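Local coordinates for 389aa long hypothetical nucleolar protein (Pyrococcus horikoshii, PDB 5ZVE), which methylates the C5 position of cytosine 72 in several tRNAs, using S-adenosyl-L-methionine as the methyl donor, at residues 269-281 against 293-305. Residues are numbered along the deposited sequence; the frame is centred on the assembly and turned at random.
With SAH (S-adenosyl-L-homocysteine), chain C.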
ATOM      1  N   LYS A 269     -14.220 -18.585  -3.177  1.00 27.49           N
ATOM      2  CA  LYS A 269     -13.087 -17.692  -3.362  1.00 28.66           C
ATOM      3  C   LYS A 269     -12.730 -17.018  -2.056  1.00 25.65           C
ATOM      4  O   LYS A 269     -13.581 -16.434  -1.380  1.00 25.43           O
ATOM      5  CB  LYS A 269     -13.392 -16.635  -4.433  1.00 28.68           C
ATOM      6  CG  LYS A 269     -13.772 -17.214  -5.785  1.00 30.18           C
ATOM      7  CD  LYS A 269     -12.549 -17.733  -6.515  1.00 29.90           C
ATOM      8  CE  LYS A 269     -12.933 -18.449  -7.799  1.00 32.57           C
ATOM      9  NZ  LYS A 269     -13.780 -17.609  -8.679  1.00 33.29           N
ATOM     10  N   ILE A 270     -11.460 -17.102  -1.697  1.00 23.79           N
ATOM     11  CA  ILE A 270     -10.980 -16.388  -0.530  1.00 25.07           C
ATOM     12  C   ILE A 270      -9.786 -15.516  -0.882  1.00 24.89           C
ATOM     13  O   ILE A 270      -8.816 -15.983  -1.484  1.00 23.30           O
ATOM     14  CB  ILE A 270     -10.586 -17.353   0.603  1.00 24.51           C
ATOM     15  CG1 ILE A 270     -11.832 -18.012   1.201  1.00 26.47           C
ATOM     16  CG2 ILE A 270      -9.830 -16.613   1.673  1.00 24.99           C
ATOM     17  CD1 ILE A 270     -11.534 -18.924   2.377  1.00 23.72           C
ATOM     18  N   LEU A 271      -9.871 -14.242  -0.517  1.00 27.33           N
ATOM     19  CA  LEU A 271      -8.719 -13.360  -0.584  1.00 23.29           C
ATOM     20  C   LEU A 271      -8.077 -13.199   0.784  1.00 25.84           C
ATOM     21  O   LEU A 271      -8.742 -12.850   1.762  1.00 29.99           O
ATOM     22  CB  LEU A 271      -9.112 -11.989  -1.134  1.00 27.13           C
ATOM     23  CG  LEU A 271      -7.995 -10.949  -1.023  1.00 25.12           C
ATOM     24  CD1 LEU A 271      -6.803 -11.366  -1.860  1.00 23.41           C
ATOM     25  CD2 LEU A 271      -8.489  -9.572  -1.438  1.00 26.41           C
ATOM     26  N   LEU A 272      -6.777 -13.455   0.846  1.00 25.04           N
ATOM     27  CA  LEU A 272      -6.031 -13.247   2.074  1.00 25.58           C
ATOM     28  C   LEU A 272      -4.915 -12.241   1.820  1.00 24.57           C
ATOM     29  O   LEU A 272      -3.784 -12.603   1.490  1.00 25.25           O
ATOM     30  CB  LEU A 272      -5.474 -14.573   2.609  1.00 25.05           C
ATOM     31  CG  LEU A 272      -4.633 -14.530   3.887  1.00 25.88           C
ATOM     32  CD1 LEU A 272      -5.323 -13.730   4.981  1.00 30.98           C
ATOM     33  CD2 LEU A 272      -4.340 -15.943   4.372  1.00 31.03           C
ATOM     34  N   ASP A 273      -5.258 -10.967   1.952  1.00 25.88           N
ATOM     35  CA  ASP A 273      -4.278  -9.899   1.853  1.00 27.53           C
ATOM     36  C   ASP A 273      -3.753  -9.682   3.262  1.00 25.40           C
ATOM     37  O   ASP A 273      -4.231  -8.822   3.995  1.00 27.84           O
ATOM     38  CB  ASP A 273      -4.911  -8.635   1.272  1.00 24.23           C
ATOM     39  CG  ASP A 273      -3.910  -7.523   1.057  1.00 27.53           C
ATOM     40  OD1 ASP A 273      -2.756  -7.822   0.683  1.00 27.15           O
ATOM     41  OD2 ASP A 273      -4.283  -6.348   1.258  1.00 27.62           O
ATOM     42  N   ALA A 274      -2.743 -10.462   3.622  1.00 30.34           N
ATOM     43  CA  ALA A 274      -2.444 -10.725   5.024  1.00 27.04           C
ATOM     44  C   ALA A 274      -1.652  -9.610   5.690  1.00 29.24           C
ATOM     45  O   ALA A 274      -0.830  -8.955   5.047  1.00 27.13           O
ATOM     46  CB  ALA A 274      -1.693 -12.043   5.145  1.00 23.07           C
ATOM     47  N   PRO A 275      -1.910  -9.386   6.990  1.00 31.41           N
ATOM     48  CA  PRO A 275      -1.026  -8.540   7.796  1.00 24.86           C
ATOM     49  C   PRO A 275       0.403  -9.044   7.673  1.00 23.66           C
ATOM     50  O   PRO A 275       0.626 -10.252   7.726  1.00 23.18           O
ATOM     51  CB  PRO A 275      -1.572  -8.706   9.220  1.00 24.63           C
ATOM     52  CG  PRO A 275      -2.405  -9.953   9.177  1.00 30.04           C
ATOM     53  CD  PRO A 275      -2.980  -9.990   7.798  1.00 30.43           C
ATOM     54  N   CYS A 276       1.353  -8.139   7.485  1.00 20.32           N
ATOM     55  CA  CYS A 276       2.719  -8.543   7.195  1.00 20.67           C
ATOM     56  C   CYS A 276       3.696  -7.499   7.693  1.00 18.95           C
ATOM     57  O   CYS A 276       3.289  -6.433   8.148  1.00 24.41           O
ATOM     58  CB  CYS A 276       2.908  -8.781   5.692  1.00 19.97           C
ATOM     59  SG  CYS A 276       2.711  -7.313   4.648  1.00 23.81           S
ATOM     60  N   THR A 277       4.984  -7.812   7.609  1.00 21.88           N
ATOM     61  CA  THR A 277       6.034  -6.906   8.068  1.00 23.64           C
ATOM     62  C   THR A 277       6.122  -5.633   7.215  1.00 24.65           C
ATOM     63  O   THR A 277       6.791  -4.669   7.596  1.00 22.66           O
ATOM     64  CB  THR A 277       7.402  -7.623   8.084  1.00 25.78           C
ATOM     65  OG1 THR A 277       7.612  -8.284   6.831  1.00 22.33           O
ATOM     66  CG2 THR A 277       7.439  -8.667   9.193  1.00 28.23           C
ATOM     67  N   ALA A 278       5.444  -5.644   6.066  1.00 22.34           N
ATOM     68  CA  ALA A 278       5.348  -4.481   5.178  1.00 23.80           C
ATOM     69  C   ALA A 278       6.712  -3.978   4.711  1.00 22.09           C
ATOM     70  O   ALA A 278       6.905  -2.780   4.518  1.00 23.83           O
ATOM     71  CB  ALA A 278       4.579  -3.355   5.859  1.00 23.23           C
ATOM     72  N   LEU A 279       7.647  -4.900   4.511  1.00 21.19           N
ATOM     73  CA  LEU A 279       9.001  -4.545   4.100  1.00 19.31           C
ATOM     74  C   LEU A 279       9.039  -3.909   2.711  1.00 22.00           C
ATOM     75  O   LEU A 279      10.026  -3.277   2.340  1.00 21.25           O
ATOM     76  CB  LEU A 279       9.904  -5.785   4.137  1.00 16.87           C
ATOM     77  CG  LEU A 279      10.091  -6.432   5.518  1.00 19.85           C
ATOM     78  CD1 LEU A 279      10.871  -7.737   5.418  1.00 21.13           C
ATOM     79  CD2 LEU A 279      10.778  -5.471   6.493  1.00 20.17           C
ATOM     80  N   GLY A 280       7.964  -4.074   1.948  1.00 18.94           N
ATOM     81  CA  GLY A 280       7.922  -3.586   0.581  1.00 20.57           C
ATOM     82  C   GLY A 280       7.302  -2.213   0.391  1.00 23.41           C
ATOM     83  O   GLY A 280       7.311  -1.678  -0.716  1.00 22.17           O
ATOM     84  N   VAL A 281       6.762  -1.631   1.459  1.00 24.72           N
ATOM     85  CA  VAL A 281       6.008  -0.395   1.316  1.00 23.30           C
ATOM     86  C   VAL A 281       6.931   0.795   1.082  1.00 24.70           C
ATOM     87  O   VAL A 281       8.063   0.834   1.561  1.00 22.56           O
ATOM     88  CB  VAL A 281       5.100  -0.122   2.539  1.00 26.53           C
ATOM     89  CG1 VAL A 281       4.203  -1.316   2.818  1.00 23.16           C
ATOM     90  CG2 VAL A 281       5.918   0.236   3.755  1.00 25.81           C
ATOM     91  N   HIS A 293      10.714  -9.987  13.619  1.00 33.22           N
ATOM     92  CA  HIS A 293       9.365  -9.680  13.147  1.00 30.75           C
ATOM     93  C   HIS A 293       8.935 -10.559  11.976  1.00 28.38           C
ATOM     94  O   HIS A 293       7.760 -10.886  11.838  1.00 24.65           O
ATOM     95  CB  HIS A 293       9.260  -8.211  12.736  1.00 30.83           C
ATOM     96  CG  HIS A 293       9.487  -7.250  13.858  1.00 34.05           C
ATOM     97  ND1 HIS A 293      10.590  -6.428  13.922  1.00 33.17           N
ATOM     98  CD2 HIS A 293       8.749  -6.978  14.961  1.00 32.54           C
ATOM     99  CE1 HIS A 293      10.522  -5.689  15.015  1.00 34.83           C
ATOM    100  NE2 HIS A 293       9.414  -6.002  15.661  1.00 35.47           N
ATOM    101  N   ILE A 294       9.889 -10.934  11.134  1.00 29.96           N
ATOM    102  CA  ILE A 294       9.598 -11.763   9.976  1.00 25.16           C
ATOM    103  C   ILE A 294       9.123 -13.141  10.407  1.00 30.28           C
ATOM    104  O   ILE A 294       8.092 -13.628   9.941  1.00 29.72           O
ATOM    105  CB  ILE A 294      10.833 -11.902   9.064  1.00 28.02           C
ATOM    106  CG1 ILE A 294      11.187 -10.546   8.446  1.00 23.88           C
ATOM    107  CG2 ILE A 294      10.572 -12.919   7.969  1.00 23.46           C
ATOM    108  CD1 ILE A 294      12.457 -10.559   7.623  1.00 21.55           C
ATOM    109  N   GLU A 295       9.866 -13.754  11.320  1.00 35.50           N
ATOM    110  CA  GLU A 295       9.517 -15.074  11.830  1.00 31.65           C
ATOM    111  C   GLU A 295       8.180 -15.048  12.563  1.00 29.38           C
ATOM    112  O   GLU A 295       7.305 -15.867  12.298  1.00 31.07           O
ATOM    113  CB  GLU A 295      10.616 -15.597  12.754  1.00 38.38           C
ATOM    114  CG  GLU A 295      10.357 -16.995  13.289  1.00 47.61           C
ATOM    115  CD  GLU A 295      11.359 -17.405  14.351  1.00 55.22           C
ATOM    116  OE1 GLU A 295      12.181 -16.554  14.758  1.00 57.34           O
ATOM    117  OE2 GLU A 295      11.321 -18.579  14.778  1.00 61.73           O
ATOM    118  N   ALA A 296       8.017 -14.091  13.469  1.00 30.72           N
ATOM    119  CA  ALA A 296       6.787 -13.990  14.246  1.00 28.80           C
ATOM    120  C   ALA A 296       5.578 -13.767  13.346  1.00 30.15           C
ATOM    121  O   ALA A 296       4.551 -14.419  13.507  1.00 30.72           O
ATOM    122  CB  ALA A 296       6.898 -12.873  15.269  1.00 27.54           C
ATOM    123  N   THR A 297       5.704 -12.843  12.398  1.00 30.24           N
ATOM    124  CA  THR A 297       4.592 -12.506  11.515  1.00 28.07           C
ATOM    125  C   THR A 297       4.265 -13.643  10.548  1.00 25.91           C
ATOM    126  O   THR A 297       3.096 -13.898  10.263  1.00 25.46           O
ATOM    127  CB  THR A 297       4.887 -11.228  10.720  1.00 27.91           C
ATOM    128  OG1 THR A 297       5.206 -10.168  11.631  1.00 24.03           O
ATOM    129  CG2 THR A 297       3.687 -10.825   9.875  1.00 24.90           C
ATOM    130  N   ALA A 298       5.295 -14.316  10.042  1.00 22.32           N
ATOM    131  CA  ALA A 298       5.087 -15.474   9.176  1.00 25.66           C
ATOM    132  C   ALA A 298       4.299 -16.549   9.914  1.00 29.62           C
ATOM    133  O   ALA A 298       3.397 -17.171   9.347  1.00 30.34           O
ATOM    134  CB  ALA A 298       6.408 -16.029   8.690  1.00 26.43           C
ATOM    135  N   ARG A 299       4.644 -16.761  11.180  1.00 28.45           N
ATOM    136  CA  ARG A 299       3.948 -17.748  12.000  1.00 34.31           C
ATOM    137  C   ARG A 299       2.509 -17.299  12.229  1.00 30.96           C
ATOM    138  O   ARG A 299       1.581 -18.107  12.219  1.00 28.59           O
ATOM    139  CB  ARG A 299       4.681 -17.960  13.331  1.00 30.43           C
ATOM    140  CG  ARG A 299       4.096 -19.058  14.217  1.00 38.34           C
ATOM    141  CD  ARG A 299       5.041 -19.423  15.369  1.00 39.28           C
ATOM    142  NE  ARG A 299       5.360 -18.273  16.213  1.00 41.54           N
ATOM    143  CZ  ARG A 299       6.540 -17.659  16.232  1.00 44.48           C
ATOM    144  NH1 ARG A 299       7.527 -18.088  15.455  1.00 45.12           N
ATOM    145  NH2 ARG A 299       6.735 -16.617  17.031  1.00 47.66           N
ATOM    146  N   TYR A 300       2.333 -15.995  12.393  1.00 25.98           N
ATOM    147  CA  TYR A 300       1.013 -15.410  12.595  1.00 28.54           C
ATOM    148  C   TYR A 300       0.124 -15.598  11.359  1.00 28.48           C
ATOM    149  O   TYR A 300      -1.074 -15.839  11.477  1.00 28.49           O
ATOM    150  CB  TYR A 300       1.165 -13.926  12.942  1.00 30.84           C
ATOM    151  CG  TYR A 300      -0.119 -13.167  13.197  1.00 31.91           C
ATOM    152  CD1 TYR A 300      -0.983 -13.545  14.217  1.00 30.54           C
ATOM    153  CD2 TYR A 300      -0.447 -12.046  12.441  1.00 31.59           C
ATOM    154  CE1 TYR A 300      -2.150 -12.842  14.464  1.00 30.32           C
ATOM    155  CE2 TYR A 300      -1.610 -11.335  12.680  1.00 28.63           C
ATOM    156  CZ  TYR A 300      -2.459 -11.738  13.692  1.00 36.98           C
ATOM    157  OH  TYR A 300      -3.619 -11.037  13.939  1.00 35.05           O
ATOM    158  N   GLN A 301       0.721 -15.511  10.174  1.00 23.89           N
ATOM    159  CA  GLN A 301      -0.031 -15.635   8.924  1.00 29.69           C
ATOM    160  C   GLN A 301      -0.535 -17.061   8.685  1.00 30.91           C
ATOM    161  O   GLN A 301      -1.591 -17.259   8.085  1.00 24.99           O
ATOM    162  CB  GLN A 301       0.830 -15.185   7.744  1.00 26.71           C
ATOM    163  CG  GLN A 301       1.168 -13.697   7.761  1.00 25.63           C
ATOM    164  CD  GLN A 301       2.350 -13.374   6.882  1.00 25.19           C
ATOM    165  OE1 GLN A 301       3.119 -14.262   6.519  1.00 28.51           O
ATOM    166  NE2 GLN A 301       2.517 -12.098   6.548  1.00 27.09           N
ATOM    167  N   ARG A 302       0.224 -18.049   9.160  1.00 29.49           N
ATOM    168  CA  ARG A 302      -0.138 -19.452   8.987  1.00 26.55           C
ATOM    169  C   ARG A 302      -1.482 -19.773   9.619  1.00 23.14           C
ATOM    170  O   ARG A 302      -2.216 -20.627   9.128  1.00 27.39           O
ATOM    171  CB  ARG A 302       0.942 -20.369   9.558  1.00 32.13           C
ATOM    172  CG  ARG A 302       2.152 -20.500   8.654  1.00 30.72           C
ATOM    173  CD  ARG A 302       3.268 -21.303   9.299  1.00 34.06           C
ATOM    174  NE  ARG A 302       4.542 -21.023   8.646  1.00 39.46           N
ATOM    175  CZ  ARG A 302       5.577 -20.451   9.250  1.00 44.93           C
ATOM    176  NH1 ARG A 302       5.500 -20.123  10.532  1.00 38.55           N
ATOM    177  NH2 ARG A 302       6.698 -20.224   8.577  1.00 41.90           N
ATOM    178  N   ALA A 303      -1.796 -19.095  10.714  1.00 24.71           N
ATOM    179  CA  ALA A 303      -3.092 -19.258  11.354  1.00 27.11           C
ATOM    180  C   ALA A 303      -4.223 -18.839  10.418  1.00 29.83           C
ATOM    181  O   ALA A 303      -5.232 -19.540  10.310  1.00 32.15           O
ATOM    182  CB  ALA A 303      -3.138 -18.466  12.652  1.00 27.30           C
ATOM    183  N   PHE A 304      -4.047 -17.703   9.737  1.00 26.77           N
ATOM    184  CA  PHE A 304      -5.003 -17.239   8.727  1.00 25.76           C
ATOM    185  C   PHE A 304      -5.146 -18.231   7.577  1.00 27.43           C
ATOM    186  O   PHE A 304      -6.254 -18.593   7.168  1.00 26.91           O
ATOM    187  CB  PHE A 304      -4.570 -15.886   8.146  1.00 27.62           C
ATOM    188  CG  PHE A 304      -4.627 -14.746   9.118  1.00 27.15           C
ATOM    189  CD1 PHE A 304      -3.657 -14.602  10.097  1.00 30.14           C
ATOM    190  CD2 PHE A 304      -5.627 -13.792   9.029  1.00 35.59           C
ATOM    191  CE1 PHE A 304      -3.700 -13.542  10.988  1.00 33.16           C
ATOM    192  CE2 PHE A 304      -5.673 -12.726   9.914  1.00 30.51           C
ATOM    193  CZ  PHE A 304      -4.710 -12.601  10.893  1.00 31.36           C
ATOM    194  N   ILE A 305      -3.999 -18.659   7.067  1.00 24.74           N
ATOM    195  CA  ILE A 305      -3.924 -19.539   5.915  1.00 22.32           C
ATOM    196  C   ILE A 305      -4.652 -20.848   6.170  1.00 30.26           C
ATOM    197  O   ILE A 305      -5.456 -21.295   5.352  1.00 28.85           O
ATOM    198  CB  ILE A 305      -2.466 -19.845   5.567  1.00 24.58           C
ATOM    199  CG1 ILE A 305      -1.763 -18.590   5.045  1.00 29.49           C
ATOM    200  CG2 ILE A 305      -2.401 -20.986   4.573  1.00 29.10           C
ATOM    201  CD1 ILE A 305      -0.260 -18.744   4.934  1.00 29.47           C
TER
HETATM  202  N   SAH C 401      -6.715  -5.836   2.283  1.00 21.31           N
HETATM  203  CA  SAH C 401      -6.798  -4.468   2.783  1.00 24.17           C
HETATM  204  CB  SAH C 401      -5.615  -4.136   3.692  1.00 27.48           C
HETATM  205  CG  SAH C 401      -5.152  -5.253   4.631  1.00 25.94           C
HETATM  206  SD  SAH C 401      -4.051  -4.602   5.911  1.00 29.95           S
HETATM  207  C   SAH C 401      -6.940  -3.432   1.664  1.00 27.90           C
HETATM  208  O   SAH C 401      -6.729  -3.724   0.487  1.00 27.05           O
HETATM  209  OXT SAH C 401      -7.274  -2.274   1.910  1.00 25.63           O
HETATM  210  C5' SAH C 401      -4.237  -6.056   6.982  1.00 28.39           C
HETATM  211  C4' SAH C 401      -5.475  -6.024   7.876  1.00 31.48           C
HETATM  212  O4' SAH C 401      -5.539  -7.207   8.648  1.00 32.68           O
HETATM  213  C3' SAH C 401      -5.508  -4.871   8.871  1.00 33.52           C
HETATM  214  O3' SAH C 401      -6.600  -4.035   8.567  1.00 28.40           O
HETATM  215  C2' SAH C 401      -5.754  -5.506  10.227  1.00 28.73           C
HETATM  216  O2' SAH C 401      -6.805  -4.849  10.891  1.00 32.63           O
HETATM  217  C1' SAH C 401      -6.183  -6.915   9.871  1.00 31.02           C
HETATM  218  N9  SAH C 401      -5.873  -7.923  10.908  1.00 32.92           N
HETATM  219  C8  SAH C 401      -4.729  -8.066  11.651  1.00 35.45           C
HETATM  220  N7  SAH C 401      -4.879  -9.132  12.473  1.00 31.85           N
HETATM  221  C5  SAH C 401      -6.102  -9.670  12.266  1.00 34.29           C
HETATM  222  C6  SAH C 401      -6.765 -10.756  12.829  1.00 37.60           C
HETATM  223  N6  SAH C 401      -6.187 -11.496  13.772  1.00 35.16           N
HETATM  224  N1  SAH C 401      -8.037 -11.067  12.398  1.00 40.64           N
HETATM  225  C2  SAH C 401      -8.645 -10.305  11.419  1.00 39.85           C
HETATM  226  N3  SAH C 401      -7.983  -9.229  10.867  1.00 37.18           N
HETATM  227  C4  SAH C 401      -6.732  -8.919  11.285  1.00 32.14           C
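Pro275 pushes its ring into a hollow between Tyr300 and Phe304 on the helix. Its CG lies 3.8 Å from Tyr300 CE2 and 3.9 Å from Phe304 CZ. Pro275, Tyr300 and Phe304 line the pocket, and the bound S-adenosyl-L-homocysteine lies against them. Tyr300 has CG anti to its own backbone N (chi1 -179°), which carries the ring out to the adenine, where OH accepts a hydrogen bond from SAH N6 at 2.6 Å. Phe304 meets the adenine with its ring edge.

One turn on from Thr297 along the helix, Gln301 sends NE2 to Pro275 O, 2.9 Å away. The hydrogen bond is nearly straight, with an N-H...O angle of 171°, and the oxygen lies in the plane of the Gln301 amide. The same NE2 packs against Cys276 CB, close to Cys323, the predicted nucleophile. With an alanine here, Pro275 O would probably lose this donor, and a gap would be likely to open beside Cys276.

Further on, the methyl of Thr277 is a small bump in the groove between His293 and Thr297. Its CG2 is 3.6 Å from Thr297 OG1, which itself donates to His293 O. The Thr277 hydroxyl turns elsewhere, to Glu329 and Thr324. Leu279 and Ile294 close this end, their CD1 methyls 3.9 Å apart. At the far end, the forked tip of Leu272 straddles the base of Phe304, and its CD2 also reaches Ile305 CG1 at 3.8 Å.

The loop leaves strand 267-273 at the SAH site of the Rossmann-like methyltransferase domain and runs back along helix 291-310, from Ile305 toward Ile294. Strand 267-273 lies between strands 201-203 and 316-322, and Ile305 also packs on helix 331-339.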